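Local coordinates for gluconokinase (Sinorhizobium meliloti, PDB 3T61), which probably phosphorylates D-gluconate at the expense of ATP, giving 6-phospho-D-gluconate and ADP in the use of gluconate as a carbon source, at residues Ser27-Ser32 and Val115-Ser120; Pro55-Lys60 and Asp69-Pro74; Ser94-Ser99 and Gln142-Thr147; Val158-Ala163 and Ala167-Glu172. One frame throughout, in Å; residues are numbered along the deposited sequence.

Contact 1: residues Ser27-Ser32 and Val115-Ser120. With PO4 (phosphate ion), chain C.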
# COMPACT_ATOMS: atom_id res chain seq x y z
N SER A 27 -1.83 1.86 12.62
CA SER A 27 -0.64 1.61 11.82
C SER A 27 0.60 1.82 12.67
O SER A 27 0.68 2.79 13.42
CB SER A 27 -0.61 2.55 10.61
OG SER A 27 0.01 1.90 9.50
N GLY A 28 1.54 0.88 12.58
CA GLY A 28 2.77 0.97 13.35
C GLY A 28 2.72 0.36 14.75
O GLY A 28 3.71 0.41 15.49
N SER A 29 1.58 -0.22 15.12
CA SER A 29 1.44 -0.83 16.44
C SER A 29 2.11 -2.20 16.53
O SER A 29 2.34 -2.71 17.62
CB SER A 29 -0.04 -0.95 16.81
OG SER A 29 -0.74 -1.72 15.84
N GLY A 30 2.40 -2.79 15.37
CA GLY A 30 3.06 -4.09 15.33
C GLY A 30 2.18 -5.30 15.04
O GLY A 30 2.53 -6.42 15.41
N LYS A 31 1.04 -5.10 14.38
CA LYS A 31 0.14 -6.20 14.06
C LYS A 31 0.80 -7.34 13.31
O LYS A 31 0.59 -8.51 13.64
CB LYS A 31 -1.07 -5.70 13.26
CG LYS A 31 -1.97 -4.74 14.01
CD LYS A 31 -3.16 -4.25 13.15
CE LYS A 31 -2.71 -3.52 11.89
NZ LYS A 31 -2.09 -2.21 12.22
N SER A 32 1.59 -7.03 12.28
CA SER A 32 2.24 -8.11 11.53
C SER A 32 3.25 -8.91 12.37
O SER A 32 3.29 -10.13 12.27
CB SER A 32 2.92 -7.58 10.25
OG SER A 32 3.87 -6.58 10.57
N VAL A 115 -7.13 -9.35 18.88
CA VAL A 115 -6.01 -9.00 19.75
C VAL A 115 -5.76 -7.51 19.44
O VAL A 115 -5.34 -7.15 18.33
CB VAL A 115 -4.75 -9.87 19.42
CG1 VAL A 115 -3.53 -9.35 20.15
CG2 VAL A 115 -5.00 -11.32 19.85
N PHE A 116 -6.08 -6.65 20.40
CA PHE A 116 -5.93 -5.19 20.27
C PHE A 116 -4.60 -4.66 20.81
O PHE A 116 -4.39 -4.59 22.02
CB PHE A 116 -7.11 -4.51 20.98
CG PHE A 116 -7.01 -2.99 21.05
CD1 PHE A 116 -6.60 -2.26 19.94
CD2 PHE A 116 -7.37 -2.31 22.22
CE1 PHE A 116 -6.54 -0.86 19.98
CE2 PHE A 116 -7.32 -0.91 22.28
CZ PHE A 116 -6.90 -0.18 21.16
N LEU A 117 -3.70 -4.31 19.90
CA LEU A 117 -2.39 -3.76 20.27
C LEU A 117 -2.60 -2.26 20.42
O LEU A 117 -3.08 -1.62 19.50
CB LEU A 117 -1.37 -4.03 19.17
CG LEU A 117 -1.13 -5.49 18.81
CD1 LEU A 117 -0.15 -5.56 17.66
CD2 LEU A 117 -0.62 -6.28 20.05
N HIS A 118 -2.23 -1.71 21.57
CA HIS A 118 -2.44 -0.29 21.81
C HIS A 118 -1.35 0.41 22.64
O HIS A 118 -0.64 -0.20 23.46
CB HIS A 118 -3.79 -0.11 22.50
CG HIS A 118 -3.82 -0.68 23.88
ND1 HIS A 118 -3.64 0.10 25.01
CD2 HIS A 118 -3.93 -1.96 24.32
CE1 HIS A 118 -3.64 -0.68 26.08
NE2 HIS A 118 -3.81 -1.93 25.69
N GLY A 119 -1.26 1.72 22.43
CA GLY A 119 -0.30 2.54 23.13
C GLY A 119 -0.64 3.98 22.80
O GLY A 119 -1.45 4.22 21.90
N SER A 120 -0.05 4.92 23.53
CA SER A 120 -0.30 6.33 23.29
C SER A 120 0.47 6.76 22.06
O SER A 120 1.38 6.06 21.61
CB SER A 120 0.18 7.17 24.48
OG SER A 120 1.59 7.03 24.62
P PO4 C . 1.78 -2.57 11.78
O1 PO4 C . 2.13 -4.05 11.12
O2 PO4 C . 0.46 -2.61 12.72
O3 PO4 C . 3.01 -2.23 12.70
O4 PO4 C . 1.49 -1.43 10.68

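Contact 2: residues Pro55-Lys60 and Asp69-Pro74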
# COMPACT_ATOMS: atom_id res chain seq x y z
N PRO A 55 -5.99 -1.64 -5.54
CA PRO A 55 -5.03 -0.66 -6.08
C PRO A 55 -5.25 0.80 -5.65
O PRO A 55 -4.30 1.49 -5.28
CB PRO A 55 -5.16 -0.84 -7.59
CG PRO A 55 -5.41 -2.32 -7.70
CD PRO A 55 -6.44 -2.56 -6.60
N GLU A 56 -6.50 1.24 -5.70
CA GLU A 56 -6.86 2.60 -5.32
C GLU A 56 -6.43 2.93 -3.89
O GLU A 56 -5.93 4.03 -3.63
CB GLU A 56 -8.38 2.78 -5.47
CG GLU A 56 -8.96 4.17 -5.20
CD GLU A 56 -9.18 4.48 -3.71
OE1 GLU A 56 -9.75 3.65 -2.98
OE2 GLU A 56 -8.80 5.59 -3.28
N ASN A 57 -6.61 1.99 -2.97
CA ASN A 57 -6.23 2.22 -1.57
C ASN A 57 -4.72 2.38 -1.40
O ASN A 57 -4.26 3.29 -0.73
CB ASN A 57 -6.74 1.09 -0.66
CG ASN A 57 -8.26 1.10 -0.49
OD1 ASN A 57 -8.96 1.99 -1.00
ND2 ASN A 57 -8.79 0.12 0.25
N ILE A 58 -3.96 1.49 -2.03
CA ILE A 58 -2.51 1.52 -1.96
C ILE A 58 -1.93 2.85 -2.47
O ILE A 58 -0.94 3.37 -1.92
CB ILE A 58 -1.92 0.35 -2.78
CG1 ILE A 58 -2.46 -0.97 -2.22
CG2 ILE A 58 -0.40 0.36 -2.70
CD1 ILE A 58 -2.04 -2.20 -2.99
N ARG A 59 -2.55 3.40 -3.51
CA ARG A 59 -2.09 4.67 -4.06
C ARG A 59 -2.25 5.76 -2.98
O ARG A 59 -1.33 6.54 -2.75
CB ARG A 59 -2.91 5.03 -5.30
CG ARG A 59 -2.37 6.21 -6.12
CD ARG A 59 -3.46 6.74 -7.03
NE ARG A 59 -4.10 5.64 -7.75
CZ ARG A 59 -5.41 5.50 -7.90
NH1 ARG A 59 -6.24 6.39 -7.38
NH2 ARG A 59 -5.89 4.45 -8.56
N LYS A 60 -3.41 5.81 -2.33
CA LYS A 60 -3.62 6.80 -1.29
C LYS A 60 -2.63 6.64 -0.14
O LYS A 60 -2.08 7.62 0.35
CB LYS A 60 -5.04 6.72 -0.73
CG LYS A 60 -6.11 7.32 -1.61
CD LYS A 60 -7.39 7.47 -0.80
CE LYS A 60 -8.49 8.15 -1.59
NZ LYS A 60 -9.68 8.41 -0.74
N ASP A 69 -14.25 5.56 4.71
CA ASP A 69 -15.02 4.35 4.99
C ASP A 69 -15.26 3.60 3.68
O ASP A 69 -15.09 2.38 3.62
CB ASP A 69 -16.39 4.68 5.59
CG ASP A 69 -16.32 4.97 7.07
OD1 ASP A 69 -15.85 4.10 7.82
OD2 ASP A 69 -16.75 6.07 7.47
N ASP A 70 -15.66 4.33 2.64
CA ASP A 70 -15.91 3.71 1.34
C ASP A 70 -14.66 2.96 0.86
O ASP A 70 -14.78 1.85 0.36
CB ASP A 70 -16.32 4.78 0.31
CG ASP A 70 -17.69 5.40 0.61
OD1 ASP A 70 -18.39 4.91 1.52
OD2 ASP A 70 -18.06 6.38 -0.07
N ASP A 71 -13.48 3.57 1.00
CA ASP A 71 -12.25 2.91 0.56
C ASP A 71 -12.02 1.58 1.28
O ASP A 71 -11.60 0.60 0.66
CB ASP A 71 -11.01 3.77 0.82
CG ASP A 71 -10.95 5.02 -0.02
OD1 ASP A 71 -11.48 5.02 -1.15
OD2 ASP A 71 -10.33 6.01 0.44
N ARG A 72 -12.31 1.57 2.58
CA ARG A 72 -12.09 0.38 3.40
C ARG A 72 -13.01 -0.82 3.20
O ARG A 72 -12.55 -1.96 3.23
CB ARG A 72 -12.08 0.75 4.89
CG ARG A 72 -11.02 1.79 5.24
CD ARG A 72 -10.54 1.64 6.67
NE ARG A 72 -9.63 2.72 7.03
CZ ARG A 72 -10.02 3.93 7.40
NH1 ARG A 72 -11.32 4.23 7.48
NH2 ARG A 72 -9.12 4.86 7.70
N TRP A 73 -14.29 -0.57 3.00
CA TRP A 73 -15.25 -1.66 2.84
C TRP A 73 -14.88 -2.78 1.87
O TRP A 73 -15.00 -3.95 2.22
CB TRP A 73 -16.63 -1.09 2.52
CG TRP A 73 -17.29 -0.64 3.76
CD1 TRP A 73 -17.69 0.63 4.06
CD2 TRP A 73 -17.53 -1.43 4.93
NE1 TRP A 73 -18.17 0.67 5.35
CE2 TRP A 73 -18.09 -0.58 5.90
CE3 TRP A 73 -17.34 -2.78 5.24
CZ2 TRP A 73 -18.45 -1.03 7.17
CZ3 TRP A 73 -17.70 -3.23 6.50
CH2 TRP A 73 -18.25 -2.36 7.45
N PRO A 74 -14.42 -2.46 0.66
CA PRO A 74 -14.09 -3.62 -0.18
C PRO A 74 -12.89 -4.40 0.36
O PRO A 74 -12.77 -5.61 0.14
CB PRO A 74 -13.85 -3.00 -1.57
CG PRO A 74 -13.56 -1.54 -1.30
CD PRO A 74 -14.48 -1.21 -0.13

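Contact 3: residues Ser94-Ser99 and Gln142-Thr147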
# COMPACT_ATOMS: atom_id res chain seq x y z
N SER A 94 -6.08 -3.47 10.90
CA SER A 94 -6.30 -2.37 11.84
C SER A 94 -7.68 -2.40 12.50
O SER A 94 -7.80 -2.13 13.69
CB SER A 94 -6.06 -1.03 11.13
OG SER A 94 -6.71 -0.97 9.89
N ALA A 95 -8.72 -2.70 11.71
CA ALA A 95 -10.10 -2.81 12.21
C ALA A 95 -10.48 -1.73 13.21
O ALA A 95 -11.05 -2.01 14.27
CB ALA A 95 -10.29 -4.19 12.85
N LEU A 96 -10.19 -0.49 12.84
CA LEU A 96 -10.42 0.66 13.69
C LEU A 96 -11.82 0.95 14.21
O LEU A 96 -11.98 1.26 15.39
CB LEU A 96 -9.85 1.91 13.00
CG LEU A 96 -8.35 1.84 12.66
CD1 LEU A 96 -7.89 3.20 12.24
CD2 LEU A 96 -7.55 1.37 13.88
N LYS A 97 -12.84 0.86 13.36
CA LYS A 97 -14.20 1.15 13.81
C LYS A 97 -14.98 -0.08 14.24
O LYS A 97 -14.65 -1.21 13.88
CB LYS A 97 -14.98 1.88 12.71
CG LYS A 97 -14.38 3.24 12.35
CD LYS A 97 -15.18 3.93 11.27
CE LYS A 97 -14.55 5.26 10.90
NZ LYS A 97 -15.44 6.04 10.00
N ARG A 98 -16.02 0.16 15.04
CA ARG A 98 -16.90 -0.89 15.54
C ARG A 98 -17.61 -1.54 14.34
O ARG A 98 -17.79 -2.76 14.31
CB ARG A 98 -17.93 -0.28 16.51
CG ARG A 98 -19.10 -1.20 16.83
CD ARG A 98 -18.61 -2.50 17.43
NE ARG A 98 -18.53 -2.42 18.88
CZ ARG A 98 -19.56 -2.61 19.70
NH1 ARG A 98 -20.75 -2.90 19.20
NH2 ARG A 98 -19.39 -2.49 21.01
N SER A 99 -18.01 -0.71 13.38
CA SER A 99 -18.67 -1.19 12.16
C SER A 99 -17.83 -2.30 11.54
O SER A 99 -18.32 -3.38 11.25
CB SER A 99 -18.79 -0.08 11.11
OG SER A 99 -19.16 1.15 11.69
N GLN A 142 -1.92 10.54 14.22
CA GLN A 142 -3.01 11.19 14.93
C GLN A 142 -4.36 10.84 14.31
O GLN A 142 -5.33 10.58 15.02
CB GLN A 142 -2.79 12.70 14.96
CG GLN A 142 -1.43 13.04 15.57
CD GLN A 142 -1.24 14.52 15.85
OE1 GLN A 142 -1.38 15.36 14.96
NE2 GLN A 142 -0.89 14.84 17.09
N THR A 143 -4.42 10.82 12.99
CA THR A 143 -5.66 10.48 12.30
C THR A 143 -6.07 9.03 12.62
O THR A 143 -7.25 8.74 12.78
CB THR A 143 -5.49 10.68 10.79
OG1 THR A 143 -5.35 12.08 10.52
CG2 THR A 143 -6.69 10.15 10.04
N GLN A 144 -5.09 8.13 12.70
CA GLN A 144 -5.36 6.73 13.04
C GLN A 144 -6.00 6.70 14.42
O GLN A 144 -7.05 6.08 14.64
CB GLN A 144 -4.05 5.93 13.11
CG GLN A 144 -3.38 5.60 11.79
CD GLN A 144 -4.09 4.51 11.02
OE1 GLN A 144 -4.85 4.79 10.11
NE2 GLN A 144 -3.84 3.27 11.39
N LEU A 145 -5.35 7.38 15.36
CA LEU A 145 -5.83 7.44 16.73
C LEU A 145 -7.20 8.07 16.88
O LEU A 145 -7.99 7.63 17.70
CB LEU A 145 -4.80 8.16 17.61
CG LEU A 145 -3.46 7.43 17.67
CD1 LEU A 145 -2.44 8.28 18.42
CD2 LEU A 145 -3.66 6.07 18.35
N GLU A 146 -7.49 9.11 16.10
CA GLU A 146 -8.80 9.74 16.19
C GLU A 146 -9.85 8.80 15.59
O GLU A 146 -10.99 8.75 16.04
CB GLU A 146 -8.83 11.06 15.41
CG GLU A 146 -7.77 12.06 15.85
CD GLU A 146 -7.81 13.35 15.05
OE1 GLU A 146 -7.81 13.30 13.80
OE2 GLU A 146 -7.83 14.43 15.68
N THR A 147 -9.45 8.03 14.58
CA THR A 147 -10.37 7.11 13.93
C THR A 147 -10.61 5.86 14.78
O THR A 147 -11.69 5.27 14.73
CB THR A 147 -9.83 6.70 12.54
OG1 THR A 147 -9.66 7.88 11.74
CG2 THR A 147 -10.80 5.75 11.84

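Contact 4: residues Val158-Ala163 and Ala167-Glu172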
# COMPACT_ATOMS: atom_id res chain seq x y z
N VAL A 158 -8.89 -9.37 23.31
CA VAL A 158 -7.75 -9.34 24.21
C VAL A 158 -6.94 -8.08 23.89
O VAL A 158 -6.52 -7.88 22.74
CB VAL A 158 -6.86 -10.58 24.03
CG1 VAL A 158 -5.69 -10.55 25.01
CG2 VAL A 158 -7.68 -11.83 24.23
N ALA A 159 -6.75 -7.22 24.88
CA ALA A 159 -6.01 -5.98 24.69
C ALA A 159 -4.62 -6.12 25.28
O ALA A 159 -4.45 -6.68 26.37
CB ALA A 159 -6.74 -4.80 25.36
N VAL A 160 -3.61 -5.64 24.56
CA VAL A 160 -2.23 -5.73 25.02
C VAL A 160 -1.51 -4.41 24.75
O VAL A 160 -1.54 -3.92 23.62
CB VAL A 160 -1.46 -6.86 24.33
CG1 VAL A 160 -0.07 -7.01 24.95
CG2 VAL A 160 -2.24 -8.16 24.43
N ASP A 161 -0.89 -3.84 25.78
CA ASP A 161 -0.17 -2.58 25.64
C ASP A 161 1.17 -2.89 24.97
O ASP A 161 1.77 -3.92 25.23
CB ASP A 161 0.06 -1.93 27.01
CG ASP A 161 0.37 -0.45 26.91
OD1 ASP A 161 1.48 -0.10 26.46
OD2 ASP A 161 -0.50 0.36 27.27
N VAL A 162 1.63 -2.00 24.10
CA VAL A 162 2.88 -2.25 23.38
C VAL A 162 4.17 -1.73 24.03
O VAL A 162 5.26 -1.98 23.52
CB VAL A 162 2.79 -1.70 21.94
CG1 VAL A 162 1.61 -2.32 21.22
CG2 VAL A 162 2.67 -0.19 21.97
N ALA A 163 4.04 -1.01 25.14
CA ALA A 163 5.21 -0.46 25.82
C ALA A 163 5.96 -1.53 26.61
O ALA A 163 6.28 -1.33 27.78
CB ALA A 163 4.80 0.69 26.73
N ALA A 167 8.34 -10.12 22.83
CA ALA A 167 8.12 -11.48 23.32
C ALA A 167 7.07 -11.50 24.44
O ALA A 167 6.38 -12.50 24.62
CB ALA A 167 9.44 -12.07 23.83
N GLU A 168 6.97 -10.40 25.18
CA GLU A 168 6.01 -10.30 26.27
C GLU A 168 4.64 -10.01 25.68
O GLU A 168 3.63 -10.52 26.17
CB GLU A 168 6.38 -9.18 27.24
CG GLU A 168 7.60 -9.44 28.12
CD GLU A 168 7.46 -10.69 28.97
OE1 GLU A 168 6.37 -10.95 29.53
OE2 GLU A 168 8.46 -11.42 29.10
N ILE A 169 4.60 -9.17 24.65
CA ILE A 169 3.34 -8.83 24.02
C ILE A 169 2.69 -10.10 23.45
O ILE A 169 1.48 -10.30 23.57
CB ILE A 169 3.52 -7.81 22.86
CG1 ILE A 169 4.03 -6.47 23.41
CG2 ILE A 169 2.20 -7.60 22.14
CD1 ILE A 169 4.49 -5.51 22.31
N VAL A 170 3.51 -10.96 22.86
CA VAL A 170 3.00 -12.20 22.28
C VAL A 170 2.53 -13.19 23.34
O VAL A 170 1.44 -13.76 23.23
CB VAL A 170 4.08 -12.85 21.39
CG1 VAL A 170 3.66 -14.24 20.98
CG2 VAL A 170 4.31 -11.97 20.16
N ARG A 171 3.35 -13.38 24.38
CA ARG A 171 3.00 -14.30 25.46
C ARG A 171 1.67 -13.87 26.08
O ARG A 171 0.82 -14.71 26.36
CB ARG A 171 4.08 -14.31 26.54
CG ARG A 171 3.75 -15.19 27.74
CD ARG A 171 4.79 -15.03 28.86
NE ARG A 171 4.90 -13.63 29.28
CZ ARG A 171 4.01 -12.98 30.02
NH1 ARG A 171 2.91 -13.60 30.44
NH2 ARG A 171 4.20 -11.70 30.32
N GLU A 172 1.50 -12.56 26.27
CA GLU A 172 0.25 -12.05 26.85
C GLU A 172 -0.95 -12.21 25.92
O GLU A 172 -2.06 -12.52 26.36
CB GLU A 172 0.42 -10.58 27.26
CG GLU A 172 1.36 -10.39 28.45
CD GLU A 172 1.89 -8.98 28.56
OE1 GLU A 172 1.09 -8.04 28.42
OE2 GLU A 172 3.10 -8.82 28.81

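Contact 1: residues Ser27-Ser32 and Val115-Ser120
Leu117 points from its strand into the side of the turn at Gly30 and Lys31 that faces away from the phosphate, and its CD1 methyl lies 3.5 Å from Gly30 C and equally close to Lys31 N, packed on the peptide link itself. The approach is methyl against backbone: CG stands beside the backbone N of Leu117 (chi1 -59°), and an extended chi2 (177°) then carries CD1 across to the loop. The Lys31 side chain passes this methyl at a slant, CG being 4.2 Å from Leu117 CD1. Ser29 meets the leucine nearer its root, with CB 4.1 Å from Leu117 CB, while its hydroxyl is bonded to Val26 O. No hydrogen bond joins the two segments; the polarity of the loop is turned to the other side, toward a bound phosphate ion. Bends at chi3 and chi4 curl the lysine chain back over this anion, so that Lys31 NZ lies 2.6 Å from phosphate O2, with Gly25 O as a second partner. The backbone joins in: Gly28 N gives a nearly straight bond (169°) to phosphate O4, and Lys31 N reaches phosphate O2 at 3.0 Å. Gly30 N and Ser32 N bind the two remaining oxygens. Amides circling an anion at the start of helix 31-42, with a strand leucine packed against their peptide link, are consistent with the Walker A P-loop of a nucleotide-binding kinase.

Contact 2: residues Pro55-Lys60 and Asp69-Pro74
Asp71 faces three side chains of helix 55-63, Glu56, Asn57 and Lys60, and its two carboxylate oxygens fare differently. OD2 is well supplied: Lys60 NZ reaches Asp71 OD2 at 2.8 Å, on the syn lone pair, and the backbone N of Thr68 is a second donor to it. The lysine chain is extended beyond CG and comes from the direction opposite to the aspartate, so the two charged ends close a salt bridge. OD1 instead meets another acceptor, with Glu56 OE1 only 2.9 Å from Asp71 OD1 and the two carboxylate planes 37° apart. That is a like-charge encounter, which Lys60 would be expected to ease; its NZ is also in a long salt bridge, 3.9 Å, with Glu56 OE2. Such crowding of carboxylates may raise the proton affinity of one of them.

The Asn57 amide supplies the second link between the helices. Its ND2 donates to Asp71 O at 2.9 Å and 162°, the acceptor lying almost in the amide plane, although the donor stands well above the carbonyl plane. His53 ND1 is a further hydrogen-bond partner of the same ND2. Asn57 OD1 rests 3.3 Å from Asp71 CB.

The short helix axes pass 10.0 Å apart, with directions 130° from each other: successive helices 55-63 and 69-83, joined by a short link, pack at the surface. On helix 69-83, Trp73 stands edge-to-face with Tyr100 of helix 98-106, while Arg59 forms a salt bridge with Glu48 of the second subunit.

Contact 3: residues Ser94-Ser99 and Gln142-Thr147
Leu96 meets the carboxamide of Gln144 from one side: its CD1 methyl lies over one face of that flat group, offset toward the rim, with Leu96 CD1 4.2 Å from Gln144 CD. The amide may be turned over, but the position of its plane, and hence the methyl-on-face packing, does not depend on which end is nitrogen. Val26 and Ser27 of the phosphate-binding loop also touch the glutamine side chain. A bend at chi2 (-74°) folds the Gln144 chain over toward the leucine.

The same methyl reaches the helix backbone, with Leu96 CD1 3.8 Å from Gln144 O, and meets Thr147 at about a right angle. There Thr147 CG2 is 3.9 Å from Leu96 CD1. Lys97 adds the aliphatic part of its extended chain, slanting past so that its CE comes within 3.9 Å of Thr147 CG2, while its NZ continues to a salt bridge with Asp69.

Thr147 is turned with its methyl to this apolar side and its hydroxyl to its own helix. Thr147 OG1 donates to Thr143 O at 2.8 Å, and the backbone N of Thr147 reaches that oxygen from the opposite face of the carbonyl plane.

With no hydrogen bond between the segments, the last turn of helix 138-147 is held by van der Waals packing to the Ser94-Ser99 segment leading into helix 98-106; the Thr147 hydroxyl is engaged by Thr143 O and Lys97 NZ by Asp69, which suggests an association specified by shape more than by directional bonds.

Contact 4: residues Val158-Ala163 and Ala167-Glu172
Strand 157-161 turns back into helix 166-187 to form the final beta-alpha unit of the fold, and Val160 on Ile169 makes the apolar seam between the two. The strand and helix directions are 165° apart, with the short axes 8.7 Å from each other. Val160 CG1 is the central contact atom. With CG1 anti to the backbone N (chi1 -174°), it is carried toward the helix, where it lies 3.7 Å from Ile169 CG2 as the two chains slant past one another.

The other branch of Ile169 extends along the strand toward its end: CG1 is 3.9 Å from Asp161 O, and CD1 comes within 3.8 Å of Val162 CA. One turn further along the helix, Glu172 places its OE1 3.8 Å from Val160 CG1, bordering the apolar seam with a carboxylate. Where the strand ends, Asp161 OD1 accepts a hydrogen bond from Ala163 N at 3.0 Å through its anti lone pair, an Asx turn that shapes the departure of the chain.

Helix 166-187 thus lies against the edge strand 157-161 of the parallel sheet, and Ile169 also reaches Leu117 of strand 113-118, Val34 of helix 31-42 and Arg127 of helix 121-132.

Overall arrangement
From the N terminus, the chain leaves strand 21-24, enters the phosphate-binding turn and returns to it at strand 113-118, closing the long loop of contact 1. Contact 2 is nested inside that loop, a short closure between successive helices at the periphery. Contact 3 opens within the same loop but closes beyond it at helix 138-147, so it crosses contact 1. Contact 4 follows in series. Contacts 1 and 4 meet in the sheet, where Phe116 N and Val158 O are probably hydrogen-bonded; contacts 2 and 3 are tied through helices 69-83 and 98-106, where Trp73 packs on Ser99. Contacts 2 and 4 lie on opposite sides of the chain's centre, their own centres about 29 Å apart.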